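Local coordinates for PixA inclusion body protein (Burkholderia cenocepacia, PDB 4LZK) that is of unknown function but belongs to the PixA family of inclusion body proteins and assembles from six chains, at residues T46-S50 with T51-M55; Q109-A112 with P113-A116; S173-G176 with Y177-W180. All blocks are in the same frame, centred on the assembly; numbering follows the deposited sequence.

Contacts 1 and 3 are partly buried neighbours, whereas contact 2 lies at the surface and touches neither. Strands 46-47 and 172-186 run adjacent in one sheet, so backbone atoms of T46 pair with Y177 and F179, while I48 packs on F178 and the selenium of selenomethionine M55 meets the W180 indole. Contacts 1 and 2 share the other sheet through its outermost strands, 53-57 and 115-120. Only contact 1 has hydrogen bonds between its own segments, those of a tight turn. Contact 3 relies on aromatic and leucine packing around a beta bulge; contact 2, about 20 Å from contact 1 centre to centre, joins a buried F111 and partly exposed F114 to an exposed proline and glutamine.

Contact 1: T46-S50 with T51-M55; sequences TSIPS and TALFM
A52 N donates to P49 O over 3.2 Å in a nearly straight bond, with an N-H...O angle of 166°. In this i to i+3 bond the donor stands well above the carbonyl plane and not on a lone pair. A second, weak bond of the same spacing runs from L53 N to S50 O (3.3 Å), making a short 3-10 turn that leads into strand 53-57. At the proline, T51 CG2 rests against the ring of P49, 3.6 Å from its CG. Elsewhere I48 and L53 cross at about a right angle, and their methyls meet, CD1 of I48 lying 4.0 Å from CD2 of L53. The first torsion of I48 (74°) carries the CG1-CD1 branch toward A52 and L53. A52 CB lies 3.4 Å from P49 O, and I31 of helix 28-34 packs on both I48 and A52. Y30 of the third subunit touches P49 and T51, so the proline end of the turn also takes part in assembly. The chemistry is thus divided: one good and one weak backbone bond hold the bend that leads into strand 53-57, and the buried I48, A52 and L53 supply its apolar part.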
loop_
_atom_site.group_PDB
_atom_site.type_symbol
_atom_site.label_atom_id
_atom_site.label_comp_id
_atom_site.label_asym_id
_atom_site.label_seq_id
_atom_site.Cartn_x
_atom_site.Cartn_y
_atom_site.Cartn_z
ATOM N N THR C 46 -18.441 12.127 19.238
ATOM C CA THR C 46 -17.112 11.775 19.684
ATOM C C THR C 46 -16.146 11.501 18.485
ATOM O O THR C 46 -16.405 10.711 17.640
ATOM C CB THR C 46 -17.134 10.591 20.625
ATOM O OG1 THR C 46 -17.822 10.957 21.851
ATOM C CG2 THR C 46 -15.758 10.096 20.926
ATOM N N SER C 47 -15.050 12.239 18.497
ATOM C CA SER C 47 -13.961 12.082 17.524
ATOM C C SER C 47 -13.366 10.693 17.584
ATOM O O SER C 47 -13.019 10.226 18.666
ATOM C CB SER C 47 -12.875 13.097 17.878
ATOM O OG SER C 47 -11.922 13.023 16.860
ATOM N N ILE C 48 -13.203 10.024 16.450
ATOM C CA ILE C 48 -12.470 8.781 16.345
ATOM C C ILE C 48 -11.400 8.885 15.286
ATOM O O ILE C 48 -11.548 9.629 14.308
ATOM C CB ILE C 48 -13.354 7.547 16.011
ATOM C CG1 ILE C 48 -13.797 7.565 14.537
ATOM C CG2 ILE C 48 -14.495 7.448 16.979
ATOM C CD1 ILE C 48 -14.777 6.519 14.122
ATOM N N PRO C 49 -10.285 8.141 15.460
ATOM C CA PRO C 49 -9.250 8.200 14.430
ATOM C C PRO C 49 -9.667 7.498 13.190
ATOM O O PRO C 49 -10.491 6.588 13.264
ATOM C CB PRO C 49 -8.058 7.488 15.101
ATOM C CG PRO C 49 -8.704 6.536 16.054
ATOM C CD PRO C 49 -9.889 7.310 16.600
ATOM N N SER C 50 -9.090 7.849 12.038
ATOM C CA SER C 50 -9.432 7.181 10.793
ATOM C C SER C 50 -8.900 5.747 10.778
ATOM O O SER C 50 -9.265 4.950 9.970
ATOM C CB SER C 50 -8.878 7.984 9.590
ATOM O OG SER C 50 -7.484 8.073 9.733
ATOM N N THR C 51 -8.069 5.446 11.741
ATOM C CA THR C 51 -7.519 4.130 11.971
ATOM C C THR C 51 -8.621 3.065 12.336
ATOM O O THR C 51 -8.469 1.825 12.154
ATOM C CB THR C 51 -6.514 4.363 13.118
ATOM O OG1 THR C 51 -5.250 3.850 12.773
ATOM C CG2 THR C 51 -6.985 3.884 14.344
ATOM N N ALA C 52 -9.740 3.558 12.821
ATOM C CA ALA C 52 -10.852 2.726 13.264
ATOM C C ALA C 52 -11.792 2.311 12.143
ATOM O O ALA C 52 -12.807 1.682 12.391
ATOM C CB ALA C 52 -11.649 3.518 14.272
ATOM N N LEU C 53 -11.509 2.678 10.914
ATOM C CA LEU C 53 -12.415 2.337 9.882
ATOM C C LEU C 53 -11.680 2.192 8.577
ATOM O O LEU C 53 -10.487 2.441 8.516
ATOM C CB LEU C 53 -13.546 3.380 9.787
ATOM C CG LEU C 53 -13.058 4.781 9.345
ATOM C CD1 LEU C 53 -13.921 5.244 8.186
ATOM C CD2 LEU C 53 -13.190 5.717 10.507
ATOM N N PHE C 54 -12.378 1.796 7.533
ATOM C CA PHE C 54 -11.805 1.630 6.198
ATOM C C PHE C 54 -12.779 2.325 5.207
ATOM O O PHE C 54 -13.994 2.293 5.415
ATOM C CB PHE C 54 -11.748 0.167 5.891
ATOM C CG PHE C 54 -11.066 -0.657 6.935
ATOM C CD1 PHE C 54 -9.689 -0.728 6.982
ATOM C CD2 PHE C 54 -11.785 -1.382 7.859
ATOM C CE1 PHE C 54 -9.032 -1.518 7.936
ATOM C CE2 PHE C 54 -11.130 -2.184 8.827
ATOM C CZ PHE C 54 -9.756 -2.248 8.848
HETATM N N MSE C 55 -12.287 2.921 4.164
HETATM C CA MSE C 55 -13.194 3.562 3.155
HETATM C C MSE C 55 -12.813 2.994 1.790
HETATM O O MSE C 55 -11.659 2.846 1.504
HETATM C CB MSE C 55 -13.051 5.056 3.147
HETATM C CG MSE C 55 -13.761 5.722 4.330
HETATM SE SE MSE C 55 -13.698 7.687 4.305
HETATM C CE MSE C 55 -15.158 7.941 3.107
#

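Contact 2: Q109-A112 with P113-A116; sequences QVFA and PFTA
F111 and F114 meet obliquely, without stacking: CE1 of the F114 ring comes to 4.0 Å from CB of F111, and the two ring planes are inclined by about 47°. In both residues CG is anti to the carbonyl carbon (chi1 -73° in F111 and -78° in F114); with the i to i+3 spacing of the extended, polyproline II-like chain, this places both rings on the same side. One face of the F111 ring carries CG1 of V110, 3.9 Å above its plane and offset toward the rim. The F114 ring also lies obliquely by the backbone, with CD1 3.7 Å from A112 O. Both rings settle on L158 of strand 154-167 and on S148 of strand 142-149, the latter also hydrogen-bonding A112 O through OG.

Q109 and P113 make the outer contact. The glutamine chain is extended and crosses the pyrrolidine ring at about a right angle, bringing NE2 to 3.8 Å from P113 CD, a packing contact. Its OE1 is engaged elsewhere, by K151 NZ. No hydrogen bond joins 109-112 to 113-116, and P113 N has no proton to give. Cohesion within this piece of chain is therefore van der Waals in kind, while its polar groups are tied to strands 142-149 and 154-167 and to K151 in the turn between them.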
loop_
_atom_site.group_PDB
_atom_site.type_symbol
_atom_site.label_atom_id
_atom_site.label_comp_id
_atom_site.label_asym_id
_atom_site.label_seq_id
_atom_site.Cartn_x
_atom_site.Cartn_y
_atom_site.Cartn_z
ATOM N N GLN C 109 -14.717 24.226 -0.266
ATOM C CA GLN C 109 -15.993 23.451 -0.380
ATOM C C GLN C 109 -15.956 22.757 -1.727
ATOM O O GLN C 109 -16.619 23.167 -2.649
ATOM C CB GLN C 109 -17.241 24.364 -0.226
ATOM C CG GLN C 109 -18.510 23.628 0.192
ATOM C CD GLN C 109 -19.795 24.422 0.054
ATOM O OE1 GLN C 109 -19.967 25.144 -0.933
ATOM N NE2 GLN C 109 -20.753 24.228 0.996
ATOM N N VAL C 110 -15.141 21.718 -1.863
ATOM C CA VAL C 110 -15.107 20.958 -3.050
ATOM C C VAL C 110 -16.476 20.272 -3.326
ATOM O O VAL C 110 -16.954 20.288 -4.385
ATOM C CB VAL C 110 -14.070 19.846 -2.878
ATOM C CG1 VAL C 110 -14.140 18.826 -3.994
ATOM C CG2 VAL C 110 -12.673 20.481 -2.776
ATOM N N PHE C 111 -17.094 19.734 -2.324
ATOM C CA PHE C 111 -18.356 19.025 -2.511
ATOM C C PHE C 111 -19.487 19.975 -2.084
ATOM O O PHE C 111 -19.379 20.738 -1.090
ATOM C CB PHE C 111 -18.424 17.767 -1.667
ATOM C CG PHE C 111 -17.535 16.664 -2.195
ATOM C CD1 PHE C 111 -17.903 15.928 -3.280
ATOM C CD2 PHE C 111 -16.303 16.461 -1.635
ATOM C CE1 PHE C 111 -17.068 14.982 -3.813
ATOM C CE2 PHE C 111 -15.435 15.538 -2.144
ATOM C CZ PHE C 111 -15.835 14.759 -3.230
ATOM N N ALA C 112 -20.630 19.788 -2.748
ATOM C CA ALA C 112 -21.857 20.444 -2.329
ATOM C C ALA C 112 -22.231 19.853 -1.010
ATOM O O ALA C 112 -21.662 18.798 -0.668
ATOM C CB ALA C 112 -22.921 20.193 -3.303
ATOM N N PRO C 113 -23.050 20.544 -0.215
ATOM C CA PRO C 113 -23.572 19.924 1.005
ATOM C C PRO C 113 -24.326 18.601 0.608
ATOM O O PRO C 113 -24.903 18.506 -0.490
ATOM C CB PRO C 113 -24.567 20.951 1.536
ATOM C CG PRO C 113 -24.128 22.241 0.958
ATOM C CD PRO C 113 -23.447 21.973 -0.325
ATOM N N PHE C 114 -24.268 17.611 1.461
ATOM C CA PHE C 114 -24.767 16.291 1.151
ATOM C C PHE C 114 -26.248 16.154 1.372
ATOM O O PHE C 114 -26.812 16.810 2.229
ATOM C CB PHE C 114 -24.025 15.219 1.999
ATOM C CG PHE C 114 -22.641 14.886 1.456
ATOM C CD1 PHE C 114 -21.631 15.811 1.521
ATOM C CD2 PHE C 114 -22.399 13.644 0.844
ATOM C CE1 PHE C 114 -20.415 15.506 0.982
ATOM C CE2 PHE C 114 -21.171 13.324 0.368
ATOM C CZ PHE C 114 -20.162 14.276 0.441
ATOM N N THR C 115 -26.866 15.252 0.641
ATOM C CA THR C 115 -28.302 15.038 0.798
ATOM C C THR C 115 -28.522 13.558 1.163
ATOM O O THR C 115 -28.030 12.671 0.496
ATOM C CB THR C 115 -29.030 15.356 -0.492
ATOM O OG1 THR C 115 -28.750 16.701 -0.906
ATOM C CG2 THR C 115 -30.508 15.112 -0.343
ATOM N N ALA C 116 -29.271 13.341 2.218
ATOM C CA ALA C 116 -29.684 12.022 2.638
ATOM C C ALA C 116 -30.771 11.529 1.750
ATOM O O ALA C 116 -31.764 12.239 1.526
ATOM C CB ALA C 116 -30.169 12.034 4.072
#

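Contact 3: S173-G176 with Y177-W180; sequences SLFG and YFFW
A classic beta bulge lies within strand 172-186 where F175 and G176 both face L164 of the antiparallel partner strand 154-167. The extra residue shifts the alternation of the strand, so that residues three apart come to lie on the same face: L174 with Y177, and F175 with F178.

On the first face, L174 crosses Y177 at about a right angle. Its CG is anti to the backbone N (chi1 -178°), and the branch thereby reaches the phenol ring. CD1 sits over one face in a CH-pi contact, 4.1 Å from the ring centroid and 19° off the normal, while CD2 packs closely by the hydroxyl end, 3.4 Å from Y177 CE2 and 3.6 Å from Y177 OH.

On the second face the two phenylalanines meet edge to edge, each near the plane of the other, with F175 CD2 4.0 Å from F178 CZ. The F178 ring also lies obliquely against the backbone of G176, its CD2 3.7 Å from the glycine O.

Beyond the bulge, Y177 packs on A163 of the hairpin partner, and F178 reaches L164. Helix 28-34 lies along the phenylalanine face, K32 touching F175 and I31 touching F178, while the Y177 backbone is hydrogen-bonded to that of S39 in the loop between this helix and strand 46-47.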
loop_
_atom_site.group_PDB
_atom_site.type_symbol
_atom_site.label_atom_id
_atom_site.label_comp_id
_atom_site.label_asym_id
_atom_site.label_seq_id
_atom_site.Cartn_x
_atom_site.Cartn_y
_atom_site.Cartn_z
ATOM N N SER C 173 -29.635 -0.758 20.816
ATOM C CA SER C 173 -29.511 0.279 21.867
ATOM C C SER C 173 -28.389 1.252 21.448
ATOM O O SER C 173 -27.355 0.824 21.005
ATOM C CB SER C 173 -29.107 -0.315 23.241
ATOM O OG SER C 173 -29.312 -1.717 23.329
ATOM N N LEU C 174 -28.570 2.527 21.650
ATOM C CA LEU C 174 -27.501 3.496 21.366
ATOM C C LEU C 174 -26.247 3.310 22.217
ATOM O O LEU C 174 -26.314 3.354 23.444
ATOM C CB LEU C 174 -28.007 4.899 21.502
ATOM C CG LEU C 174 -27.016 6.023 21.184
ATOM C CD1 LEU C 174 -26.650 6.084 19.690
ATOM C CD2 LEU C 174 -27.569 7.339 21.694
ATOM N N PHE C 175 -25.106 3.098 21.566
ATOM C CA PHE C 175 -23.867 3.129 22.287
ATOM C C PHE C 175 -23.293 4.546 22.320
ATOM O O PHE C 175 -22.839 5.004 23.374
ATOM C CB PHE C 175 -22.887 2.184 21.655
ATOM C CG PHE C 175 -21.578 2.046 22.397
ATOM C CD1 PHE C 175 -21.483 1.201 23.510
ATOM C CD2 PHE C 175 -20.434 2.730 21.991
ATOM C CE1 PHE C 175 -20.271 1.032 24.173
ATOM C CE2 PHE C 175 -19.228 2.594 22.683
ATOM C CZ PHE C 175 -19.160 1.758 23.788
ATOM N N GLY C 176 -23.213 5.205 21.152
ATOM C CA GLY C 176 -22.744 6.577 21.082
ATOM C C GLY C 176 -22.767 7.225 19.693
ATOM O O GLY C 176 -23.088 6.564 18.699
ATOM N N TYR C 177 -22.473 8.524 19.665
ATOM C CA TYR C 177 -22.364 9.251 18.418
ATOM C C TYR C 177 -20.909 9.627 18.174
ATOM O O TYR C 177 -20.230 10.109 19.062
ATOM C CB TYR C 177 -23.227 10.477 18.352
ATOM C CG TYR C 177 -24.689 10.229 18.569
ATOM C CD1 TYR C 177 -25.511 9.841 17.499
ATOM C CD2 TYR C 177 -25.268 10.392 19.854
ATOM C CE1 TYR C 177 -26.873 9.594 17.674
ATOM C CE2 TYR C 177 -26.625 10.169 20.046
ATOM C CZ TYR C 177 -27.430 9.804 18.974
ATOM O OH TYR C 177 -28.781 9.636 19.139
ATOM N N PHE C 178 -20.429 9.386 16.963
ATOM C CA PHE C 178 -19.040 9.487 16.661
ATOM C C PHE C 178 -18.846 10.146 15.298
ATOM O O PHE C 178 -19.778 10.238 14.550
ATOM C CB PHE C 178 -18.402 8.084 16.547
ATOM C CG PHE C 178 -18.455 7.274 17.787
ATOM C CD1 PHE C 178 -17.483 7.347 18.711
ATOM C CD2 PHE C 178 -19.493 6.388 17.998
ATOM C CE1 PHE C 178 -17.486 6.542 19.883
ATOM C CE2 PHE C 178 -19.526 5.591 19.137
ATOM C CZ PHE C 178 -18.518 5.660 20.092
ATOM N N PHE C 179 -17.638 10.739 15.049
ATOM C CA PHE C 179 -17.287 11.184 13.749
ATOM C C PHE C 179 -15.839 10.968 13.404
ATOM O O PHE C 179 -14.968 10.919 14.302
ATOM C CB PHE C 179 -17.621 12.658 13.576
ATOM C CG PHE C 179 -16.606 13.597 14.181
ATOM C CD1 PHE C 179 -16.678 13.926 15.505
ATOM C CD2 PHE C 179 -15.649 14.241 13.381
ATOM C CE1 PHE C 179 -15.746 14.823 16.078
ATOM C CE2 PHE C 179 -14.718 15.102 13.959
ATOM C CZ PHE C 179 -14.802 15.418 15.318
ATOM N N TRP C 180 -15.571 10.835 12.112
ATOM C CA TRP C 180 -14.202 10.743 11.631
ATOM C C TRP C 180 -14.024 11.741 10.483
ATOM O O TRP C 180 -15.028 12.255 9.900
ATOM C CB TRP C 180 -13.874 9.376 11.146
ATOM C CG TRP C 180 -14.336 9.012 9.739
ATOM C CD1 TRP C 180 -13.587 9.128 8.599
ATOM C CD2 TRP C 180 -15.585 8.466 9.328
ATOM N NE1 TRP C 180 -14.266 8.682 7.551
ATOM C CE2 TRP C 180 -15.530 8.321 7.915
ATOM C CE3 TRP C 180 -16.750 8.097 9.986
ATOM C CZ2 TRP C 180 -16.596 7.799 7.160
ATOM C CZ3 TRP C 180 -17.805 7.593 9.246
ATOM C CH2 TRP C 180 -17.737 7.453 7.845
#